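Alpha-1,2-mannosidase (PDB 2WW2) is a calcium-dependent, inverting alpha-mannosidase of glycoside hydrolase family 92 from a human gut symbiont, hydrolysing alpha-mannosidic bonds. Local coordinates at residues Thr45-Ser50 with Ser92-Leu97; Ala444-Leu449 with Pro513-Ser518; Pro479-Leu484 with Phe527-Gly532. All blocks are in the same frame, centred on the assembly; numbering follows the deposited sequence.

Contact 1 of 3, residues Thr45-Ser50 with Ser92-Leu97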
loop_
_atom_site.group_PDB
_atom_site.type_symbol
_atom_site.label_atom_id
_atom_site.label_comp_id
_atom_site.label_asym_id
_atom_site.label_seq_id
_atom_site.Cartn_x
_atom_site.Cartn_y
_atom_site.Cartn_z
ATOM N N THR A 45 -6.289 31.243 -16.544
ATOM C CA THR A 45 -7.479 30.456 -16.896
ATOM C C THR A 45 -8.471 30.390 -15.735
ATOM O O THR A 45 -9.680 30.239 -15.951
ATOM C CB THR A 45 -7.119 29.003 -17.314
ATOM O OG1 THR A 45 -6.505 28.325 -16.220
ATOM C CG2 THR A 45 -6.134 29.011 -18.458
ATOM N N GLY A 46 -7.960 30.493 -14.513
ATOM C CA GLY A 46 -8.804 30.379 -13.315
ATOM C C GLY A 46 -9.550 31.687 -13.035
ATOM O O GLY A 46 -9.191 32.738 -13.565
ATOM N N GLU A 47 -10.602 31.620 -12.220
ATOM C CA GLU A 47 -11.331 32.829 -11.835
ATOM C C GLU A 47 -10.423 33.784 -11.073
ATOM O O GLU A 47 -9.487 33.337 -10.422
ATOM C CB GLU A 47 -12.498 32.464 -10.910
ATOM C CG GLU A 47 -13.701 31.930 -11.620
ATOM C CD GLU A 47 -14.910 31.820 -10.687
ATOM O OE1 GLU A 47 -14.837 32.270 -9.515
ATOM O OE2 GLU A 47 -15.927 31.275 -11.135
ATOM N N ASN A 48 -10.733 35.079 -11.095
ATOM C CA ASN A 48 -10.098 36.003 -10.174
ATOM C C ASN A 48 -10.262 35.442 -8.767
ATOM O O ASN A 48 -11.354 34.986 -8.409
ATOM C CB ASN A 48 -10.765 37.396 -10.205
ATOM C CG ASN A 48 -10.410 38.212 -11.458
ATOM O OD1 ASN A 48 -9.779 37.708 -12.392
ATOM N ND2 ASN A 48 -10.804 39.487 -11.460
ATOM N N GLY A 49 -9.202 35.502 -7.970
ATOM C CA GLY A 49 -9.262 35.029 -6.591
ATOM C C GLY A 49 -8.760 33.609 -6.386
ATOM O O GLY A 49 -8.394 33.222 -5.278
ATOM N N SER A 50 -8.731 32.815 -7.447
ATOM C CA SER A 50 -8.266 31.448 -7.294
ATOM C C SER A 50 -6.738 31.367 -7.368
ATOM O O SER A 50 -6.136 31.880 -8.311
ATOM C CB SER A 50 -8.862 30.554 -8.385
ATOM O OG SER A 50 -8.246 29.273 -8.330
ATOM N N SER A 92 -16.690 41.140 -16.822
ATOM C CA SER A 92 -16.367 40.384 -15.611
ATOM C C SER A 92 -15.475 39.183 -15.896
ATOM O O SER A 92 -15.625 38.510 -16.924
ATOM C CB SER A 92 -17.646 39.913 -14.918
ATOM O OG SER A 92 -17.330 39.067 -13.815
ATOM N N HIS A 93 -14.537 38.918 -14.993
ATOM C CA HIS A 93 -13.716 37.714 -15.114
ATOM C C HIS A 93 -14.571 36.436 -15.235
ATOM O O HIS A 93 -14.129 35.446 -15.808
ATOM C CB HIS A 93 -12.753 37.598 -13.924
ATOM C CG HIS A 93 -13.414 37.159 -12.647
ATOM N ND1 HIS A 93 -14.071 38.032 -11.802
ATOM C CD2 HIS A 93 -13.529 35.935 -12.082
ATOM C CE1 HIS A 93 -14.536 37.369 -10.752
ATOM N NE2 HIS A 93 -14.228 36.092 -10.903
ATOM N N LYS A 94 -15.794 36.466 -14.694
ATOM C CA LYS A 94 -16.692 35.309 -14.737
ATOM C C LYS A 94 -17.169 35.027 -16.141
ATOM O O LYS A 94 -17.570 33.911 -16.435
ATOM C CB LYS A 94 -17.920 35.552 -13.859
ATOM C CG LYS A 94 -17.595 35.822 -12.395
ATOM C CD LYS A 94 -17.769 34.571 -11.554
ATOM C CE LYS A 94 -17.786 34.911 -10.066
ATOM N NZ LYS A 94 -17.739 33.668 -9.236
ATOM N N GLU A 95 -17.132 36.044 -17.000
ATOM C CA GLU A 95 -17.642 35.948 -18.361
ATOM C C GLU A 95 -16.584 36.047 -19.474
ATOM O O GLU A 95 -16.907 35.773 -20.630
ATOM C CB GLU A 95 -18.686 37.040 -18.615
ATOM C CG GLU A 95 -19.956 36.839 -17.842
ATOM C CD GLU A 95 -21.060 37.696 -18.393
ATOM O OE1 GLU A 95 -21.036 38.915 -18.136
ATOM O OE2 GLU A 95 -21.935 37.152 -19.105
ATOM N N ARG A 96 -15.360 36.467 -19.146
ATOM C CA ARG A 96 -14.281 36.547 -20.127
ATOM C C ARG A 96 -13.642 35.193 -20.225
ATOM O O ARG A 96 -12.743 34.869 -19.445
ATOM C CB ARG A 96 -13.169 37.536 -19.726
ATOM C CG ARG A 96 -13.541 38.975 -19.757
ATOM C CD ARG A 96 -12.314 39.898 -19.564
ATOM N NE ARG A 96 -11.330 39.384 -18.618
ATOM C CZ ARG A 96 -11.247 39.718 -17.331
ATOM N NH1 ARG A 96 -12.114 40.582 -16.780
ATOM N NH2 ARG A 96 -10.285 39.185 -16.586
ATOM N N LEU A 97 -14.107 34.396 -21.164
ATOM C CA LEU A 97 -13.641 33.031 -21.303
ATOM C C LEU A 97 -13.423 32.795 -22.776
ATOM O O LEU A 97 -14.382 32.631 -23.508
ATOM C CB LEU A 97 -14.724 32.056 -20.834
ATOM C CG LEU A 97 -14.989 31.832 -19.348
ATOM C CD1 LEU A 97 -13.746 31.454 -18.588
ATOM C CD2 LEU A 97 -15.664 33.049 -18.755
#

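Contact 2 of 3, residues Ala444-Leu449 with Pro513-Ser518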
loop_
_atom_site.group_PDB
_atom_site.type_symbol
_atom_site.label_atom_id
_atom_site.label_comp_id
_atom_site.label_asym_id
_atom_site.label_seq_id
_atom_site.Cartn_x
_atom_site.Cartn_y
_atom_site.Cartn_z
ATOM N N ALA A 444 5.217 20.048 17.064
ATOM C CA ALA A 444 6.280 20.295 18.023
ATOM C C ALA A 444 7.612 19.622 17.691
ATOM O O ALA A 444 8.668 20.185 17.948
ATOM C CB ALA A 444 5.819 19.856 19.432
ATOM N N THR A 445 7.568 18.401 17.173
ATOM C CA THR A 445 8.805 17.679 16.953
ATOM C C THR A 445 9.529 18.257 15.736
ATOM O O THR A 445 10.746 18.490 15.774
ATOM C CB THR A 445 8.549 16.170 16.804
ATOM O OG1 THR A 445 8.116 15.647 18.070
ATOM C CG2 THR A 445 9.829 15.465 16.393
ATOM N N ALA A 446 8.776 18.498 14.659
ATOM C CA ALA A 446 9.367 19.140 13.475
ATOM C C ALA A 446 9.944 20.509 13.880
ATOM O O ALA A 446 11.049 20.868 13.458
ATOM C CB ALA A 446 8.340 19.271 12.357
ATOM N N LYS A 447 9.227 21.260 14.724
ATOM C CA LYS A 447 9.763 22.538 15.197
ATOM C C LYS A 447 11.066 22.369 15.988
ATOM O O LYS A 447 12.038 23.093 15.748
ATOM C CB LYS A 447 8.727 23.311 16.026
ATOM C CG LYS A 447 7.586 23.888 15.158
ATOM C CD LYS A 447 6.392 24.371 16.006
ATOM C CE LYS A 447 5.360 25.093 15.106
ATOM N NZ LYS A 447 4.087 25.426 15.792
ATOM N N THR A 448 11.077 21.430 16.936
ATOM C CA THR A 448 12.273 21.187 17.733
ATOM C C THR A 448 13.466 20.917 16.811
ATOM O O THR A 448 14.572 21.444 17.017
ATOM C CB THR A 448 12.082 19.961 18.657
ATOM O OG1 THR A 448 10.970 20.182 19.530
ATOM C CG2 THR A 448 13.324 19.724 19.511
ATOM N N LEU A 449 13.257 20.071 15.810
ATOM C CA LEU A 449 14.342 19.732 14.891
ATOM C C LEU A 449 14.825 20.938 14.069
ATOM O O LEU A 449 16.033 21.139 13.878
ATOM C CB LEU A 449 13.940 18.538 13.997
ATOM C CG LEU A 449 13.690 17.232 14.773
ATOM C CD1 LEU A 449 12.857 16.210 13.965
ATOM C CD2 LEU A 449 14.996 16.577 15.265
ATOM N N PRO A 513 2.703 15.994 15.896
ATOM C CA PRO A 513 3.980 16.654 16.195
ATOM C C PRO A 513 4.846 16.847 14.949
ATOM O O PRO A 513 5.910 17.471 15.031
ATOM C CB PRO A 513 4.672 15.651 17.113
ATOM C CG PRO A 513 4.164 14.314 16.611
ATOM C CD PRO A 513 2.695 14.583 16.334
ATOM N N PHE A 514 4.401 16.311 13.812
ATOM C CA PHE A 514 5.160 16.452 12.583
ATOM C C PHE A 514 4.478 17.391 11.611
ATOM O O PHE A 514 3.278 17.640 11.715
ATOM C CB PHE A 514 5.426 15.092 11.928
ATOM C CG PHE A 514 6.221 14.159 12.790
ATOM C CD1 PHE A 514 7.575 14.382 13.018
ATOM C CD2 PHE A 514 5.610 13.077 13.408
ATOM C CE1 PHE A 514 8.308 13.522 13.851
ATOM C CE2 PHE A 514 6.350 12.212 14.235
ATOM C CZ PHE A 514 7.685 12.438 14.447
ATOM N N THR A 515 5.269 17.886 10.661
ATOM C CA THR A 515 4.858 18.853 9.657
ATOM C C THR A 515 5.048 18.223 8.286
ATOM O O THR A 515 6.158 17.879 7.924
ATOM C CB THR A 515 5.794 20.096 9.739
ATOM O OG1 THR A 515 5.485 20.858 10.908
ATOM C CG2 THR A 515 5.675 20.981 8.526
ATOM N N GLU A 516 3.969 18.043 7.533
ATOM C CA GLU A 516 4.103 17.600 6.142
ATOM C C GLU A 516 4.850 16.277 5.992
ATOM O O GLU A 516 5.558 16.062 5.012
ATOM C CB GLU A 516 4.849 18.668 5.346
ATOM C CG GLU A 516 4.114 19.993 5.321
ATOM C CD GLU A 516 3.196 20.079 4.146
ATOM O OE1 GLU A 516 3.716 20.297 3.029
ATOM O OE2 GLU A 516 1.970 19.915 4.342
ATOM N N GLY A 517 4.698 15.384 6.959
ATOM C CA GLY A 517 5.540 14.205 6.975
ATOM C C GLY A 517 5.288 13.434 8.243
ATOM O O GLY A 517 4.399 13.791 9.031
ATOM N N SER A 518 6.053 12.362 8.418
ATOM C CA SER A 518 5.920 11.481 9.555
ATOM C C SER A 518 7.317 11.308 10.130
ATOM O O SER A 518 8.274 11.899 9.625
ATOM C CB SER A 518 5.390 10.122 9.104
ATOM O OG SER A 518 6.364 9.486 8.288
#

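Contact 3 of 3, residues Pro479-Leu484 with Phe527-Gly532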
loop_
_atom_site.group_PDB
_atom_site.type_symbol
_atom_site.label_atom_id
_atom_site.label_comp_id
_atom_site.label_asym_id
_atom_site.label_seq_id
_atom_site.Cartn_x
_atom_site.Cartn_y
_atom_site.Cartn_z
ATOM N N PRO A 479 22.478 19.975 19.971
ATOM C CA PRO A 479 22.120 18.557 20.066
ATOM C C PRO A 479 20.696 18.288 20.581
ATOM O O PRO A 479 20.404 17.164 20.969
ATOM C CB PRO A 479 23.143 17.985 21.079
ATOM C CG PRO A 479 23.864 19.176 21.670
ATOM C CD PRO A 479 23.264 20.440 21.129
ATOM N N ASN A 480 19.830 19.299 20.606
ATOM C CA ASN A 480 18.494 19.121 21.170
ATOM C C ASN A 480 17.684 18.095 20.373
ATOM O O ASN A 480 16.714 17.554 20.889
ATOM C CB ASN A 480 17.723 20.444 21.268
ATOM C CG ASN A 480 18.017 21.202 22.560
ATOM O OD1 ASN A 480 18.592 20.650 23.503
ATOM N ND2 ASN A 480 17.602 22.467 22.616
ATOM N N TYR A 481 18.077 17.829 19.126
ATOM C CA TYR A 481 17.423 16.763 18.360
ATOM C C TYR A 481 17.442 15.439 19.125
ATOM O O TYR A 481 16.522 14.604 18.991
ATOM C CB TYR A 481 18.062 16.572 16.973
ATOM C CG TYR A 481 19.493 16.085 16.997
ATOM C CD1 TYR A 481 19.777 14.729 17.017
ATOM C CD2 TYR A 481 20.559 16.982 17.003
ATOM C CE1 TYR A 481 21.084 14.272 17.039
ATOM C CE2 TYR A 481 21.887 16.536 17.029
ATOM C CZ TYR A 481 22.133 15.178 17.052
ATOM O OH TYR A 481 23.424 14.712 17.076
ATOM N N ARG A 482 18.503 15.219 19.895
ATOM C CA ARG A 482 18.615 13.964 20.645
ATOM C C ARG A 482 17.490 13.770 21.659
ATOM O O ARG A 482 17.203 12.648 22.077
ATOM C CB ARG A 482 19.968 13.869 21.365
ATOM C CG ARG A 482 21.199 13.955 20.454
ATOM C CD ARG A 482 22.458 13.752 21.316
ATOM N NE ARG A 482 23.733 13.982 20.631
ATOM C CZ ARG A 482 24.388 13.089 19.874
ATOM N NH1 ARG A 482 23.889 11.874 19.637
ATOM N NH2 ARG A 482 25.565 13.418 19.342
ATOM N N ASN A 483 16.870 14.862 22.081
ATOM C CA ASN A 483 15.905 14.800 23.149
ATOM C C ASN A 483 14.588 14.185 22.685
ATOM O O ASN A 483 13.737 13.849 23.506
ATOM C CB ASN A 483 15.653 16.201 23.723
ATOM C CG ASN A 483 16.841 16.736 24.492
ATOM O OD1 ASN A 483 17.560 15.975 25.140
ATOM N ND2 ASN A 483 17.060 18.047 24.428
ATOM N N LEU A 484 14.413 14.034 21.372
ATOM C CA LEU A 484 13.176 13.438 20.861
ATOM C C LEU A 484 13.366 12.090 20.158
ATOM O O LEU A 484 12.412 11.497 19.656
ATOM C CB LEU A 484 12.433 14.427 19.945
ATOM C CG LEU A 484 11.915 15.664 20.688
ATOM C CD1 LEU A 484 11.212 16.626 19.719
ATOM C CD2 LEU A 484 11.000 15.281 21.844
ATOM N N PHE A 527 20.921 17.772 9.725
ATOM C CA PHE A 527 21.982 17.960 8.746
ATOM C C PHE A 527 23.223 18.663 9.288
ATOM O O PHE A 527 24.249 18.648 8.640
ATOM C CB PHE A 527 21.467 18.631 7.467
ATOM C CG PHE A 527 20.188 19.371 7.649
ATOM C CD1 PHE A 527 20.201 20.705 8.025
ATOM C CD2 PHE A 527 18.979 18.737 7.447
ATOM C CE1 PHE A 527 19.020 21.393 8.195
ATOM C CE2 PHE A 527 17.769 19.432 7.621
ATOM C CZ PHE A 527 17.807 20.760 7.992
ATOM N N HIS A 528 23.124 19.265 10.470
ATOM C CA HIS A 528 24.307 19.807 11.139
ATOM C C HIS A 528 25.074 18.732 11.922
ATOM O O HIS A 528 26.174 18.988 12.446
ATOM C CB HIS A 528 23.929 20.985 12.050
ATOM C CG HIS A 528 22.998 20.621 13.167
ATOM N ND1 HIS A 528 21.696 20.214 12.958
ATOM C CD2 HIS A 528 23.177 20.636 14.513
ATOM C CE1 HIS A 528 21.117 19.979 14.123
ATOM N NE2 HIS A 528 21.998 20.218 15.085
ATOM N N ASP A 529 24.525 17.519 11.991
ATOM C CA ASP A 529 25.179 16.465 12.777
ATOM C C ASP A 529 24.868 15.030 12.307
ATOM O O ASP A 529 24.363 14.220 13.074
ATOM C CB ASP A 529 24.803 16.623 14.259
ATOM C CG ASP A 529 25.816 15.980 15.195
ATOM O OD1 ASP A 529 26.843 15.440 14.707
ATOM O OD2 ASP A 529 25.591 16.026 16.429
ATOM N N PRO A 530 25.172 14.707 11.041
ATOM C CA PRO A 530 24.937 13.332 10.605
ATOM C C PRO A 530 25.648 12.298 11.499
ATOM O O PRO A 530 25.100 11.227 11.738
ATOM C CB PRO A 530 25.512 13.313 9.186
ATOM C CG PRO A 530 25.356 14.743 8.706
ATOM C CD PRO A 530 25.660 15.568 9.953
ATOM N N GLU A 531 26.857 12.607 11.979
ATOM C CA GLU A 531 27.571 11.658 12.826
ATOM C C GLU A 531 26.807 11.444 14.134
ATOM O O GLU A 531 26.689 10.315 14.617
ATOM C CB GLU A 531 29.012 12.128 13.094
ATOM C CG GLU A 531 29.843 11.187 13.965
ATOM C CD GLU A 531 30.086 9.811 13.326
ATOM O OE1 GLU A 531 30.068 9.685 12.075
ATOM O OE2 GLU A 531 30.314 8.852 14.092
ATOM N N GLY A 532 26.279 12.520 14.712
ATOM C CA GLY A 532 25.489 12.377 15.936
ATOM C C GLY A 532 24.202 11.597 15.689
ATOM O O GLY A 532 23.737 10.853 16.553
#

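Contact 1 of 3, residues Thr45-Ser50 with Ser92-Leu97
Asn48 lies flat on the imidazole of His93, joining two surface loops of the beta-rich N-terminal domain. Asn48 CB makes a CH-pi contact 3.5 Å from the centroid of the His93 ring, 6° off its normal, and the amide stacks on the ring, its plane nearly parallel. His93 CG stands between the backbone N and the carbonyl carbon (chi1 75°), which swings the ring out under Asn48. The opposite face of the imidazole is taken by CG of Lys94, offset toward the rim, while Glu47 CB reaches the ring edge at His93 CD2, 3.8 Å away.

The charged contact lies further out. Lys94 NZ donates to Glu47 OE1 at 3.2 Å, a salt bridge in which the ammonium approaches from above the carboxylate plane.

Each loop is also held in shape by its own bonds and by neighbours. Glu47 to Ser50 form a type II turn with Gly49 in its third place, and Ser92 OG accepts from Lys94 N at 3.1 Å in an ST turn. From outside, Gln44 binds Asn48 OD1; Arg96 gives NE to Arg62 O and makes a salt bridge through NH1 to Asp148, with His93 CA over one face of its guanidinium.

The chemistry implies a division of labour: the Asn48 amide, held by Gln44, and the imidazole probably keep the loops together, while the ion pair at the exposed rim probably adds only modest strength.

Contact 2 of 3, residues Ala444-Leu449 with Pro513-Ser518
Pro513 O accepts from the backbone of Ala446 in the first turn of helix 444-465, within the catalytic domain, an (alpha/alpha)6 barrel in this family. The Ala446 N to Pro513 O bond is 3.1 Å long and nearly straight, 167° at the hydrogen, with the donor close to the line of the carbonyl. Thr445 N lies nearer the same oxygen, Pro513 O, at 2.9 Å, but its bond is bent and weak. A loop carbonyl thus serves N-H groups that, at the start of a helix, have no helical carbonyl four residues back to accept them.

Within the helix, Ala444 O takes two bonds from one residue, Thr448 N and Thr448 OG1, which come in from opposite faces of its carbonyl plane; the hydroxyl OG1 of Thr448 stands 2.8 Å from Ala444 O. Thr445 and Thr515 send their hydroxyls outside the pair, to Trp493 O and Glu443 OE1 respectively. The backbone N of Thr515 is buried here with no partner in the model, probably a small polar cost of the fit.

Around these bonds the packing is close. Thr445 OG1 is anti to the carbonyl carbon (chi1 -68°), which puts the methyl CG2 anti to the backbone N and against the Phe514 ring, with OG1 beside Pro513 CB, 3.6 Å away. The Thr445 and Phe514 side chains run side by side, Thr445 CG2 touching Phe514 CE1 at 3.5 Å from an oblique direction. One face of that ring is covered at its centre by Ser518 C, and Trp522 of helix 519-522 also meets it. One residue on, Thr515 meets the helix: Ala446 CB rests on it, 3.7 Å from Thr515 CB.

Contact 3 of 3, residues Pro479-Leu484 with Phe527-Gly532
Asp529, the N-cap of helix 530-537, receives the Tyr481 hydroxyl from the 3-10 turn 480-483 while holding its own helix start. Its two oxygens divide the work: OD1 takes the capping bond from Gly532 N at 3.0 Å, as well as Ser736 N of the C-terminal tail, and OD2 accepts from Tyr481 OH at 2.6 Å. The hydroxyl comes from well above the carboxylate plane, and the ring stands almost perpendicular to that plane, with OD2 at its edge. Tyr481 OH also sits over the centre of one face of the Arg482 guanidinium. Arg482 pairs with Glu535; toward Asp529 OD2 it offers charge alone, across a long 3.9 Å from NH2, and its NH1 gives Gly532 O a weak bond. A phenylalanine in place of Tyr481 would probably leave Asp529 OD2 without its short hydrogen bond, and the carboxylate less firmly fixed over the helix start. Beside the tyrosine, the His528 ring stands at 87° to it, its NE2 bound to Ala478 O and 4.0 Å from Tyr481 CD2. Gly532 fits here because it has no CB, which would clash with Tyr481 OH; its CA already lies 3.3 Å from that oxygen.

Contact 1 comes first along the chain and closes before the others open; it belongs to the N-terminal domain, whereas contacts 2 and 3 share the catalytic domain. Its centre is about 38 Å from that of contact 2 and about 49 Å from that of contact 3, on the opposite side of the chain's centre from the latter. Contacts 2 and 3 alternate along the sequence, their centres about 14 Å apart, and they touch: Leu449 CD2 packs on Tyr481 CB at 3.5 Å, and Leu484 lies against Thr445 and Thr448. Helix 444-465 thus packs on both loop regions, so the two contacts form one continuous buried patch, separate from the surface loops of contact 1.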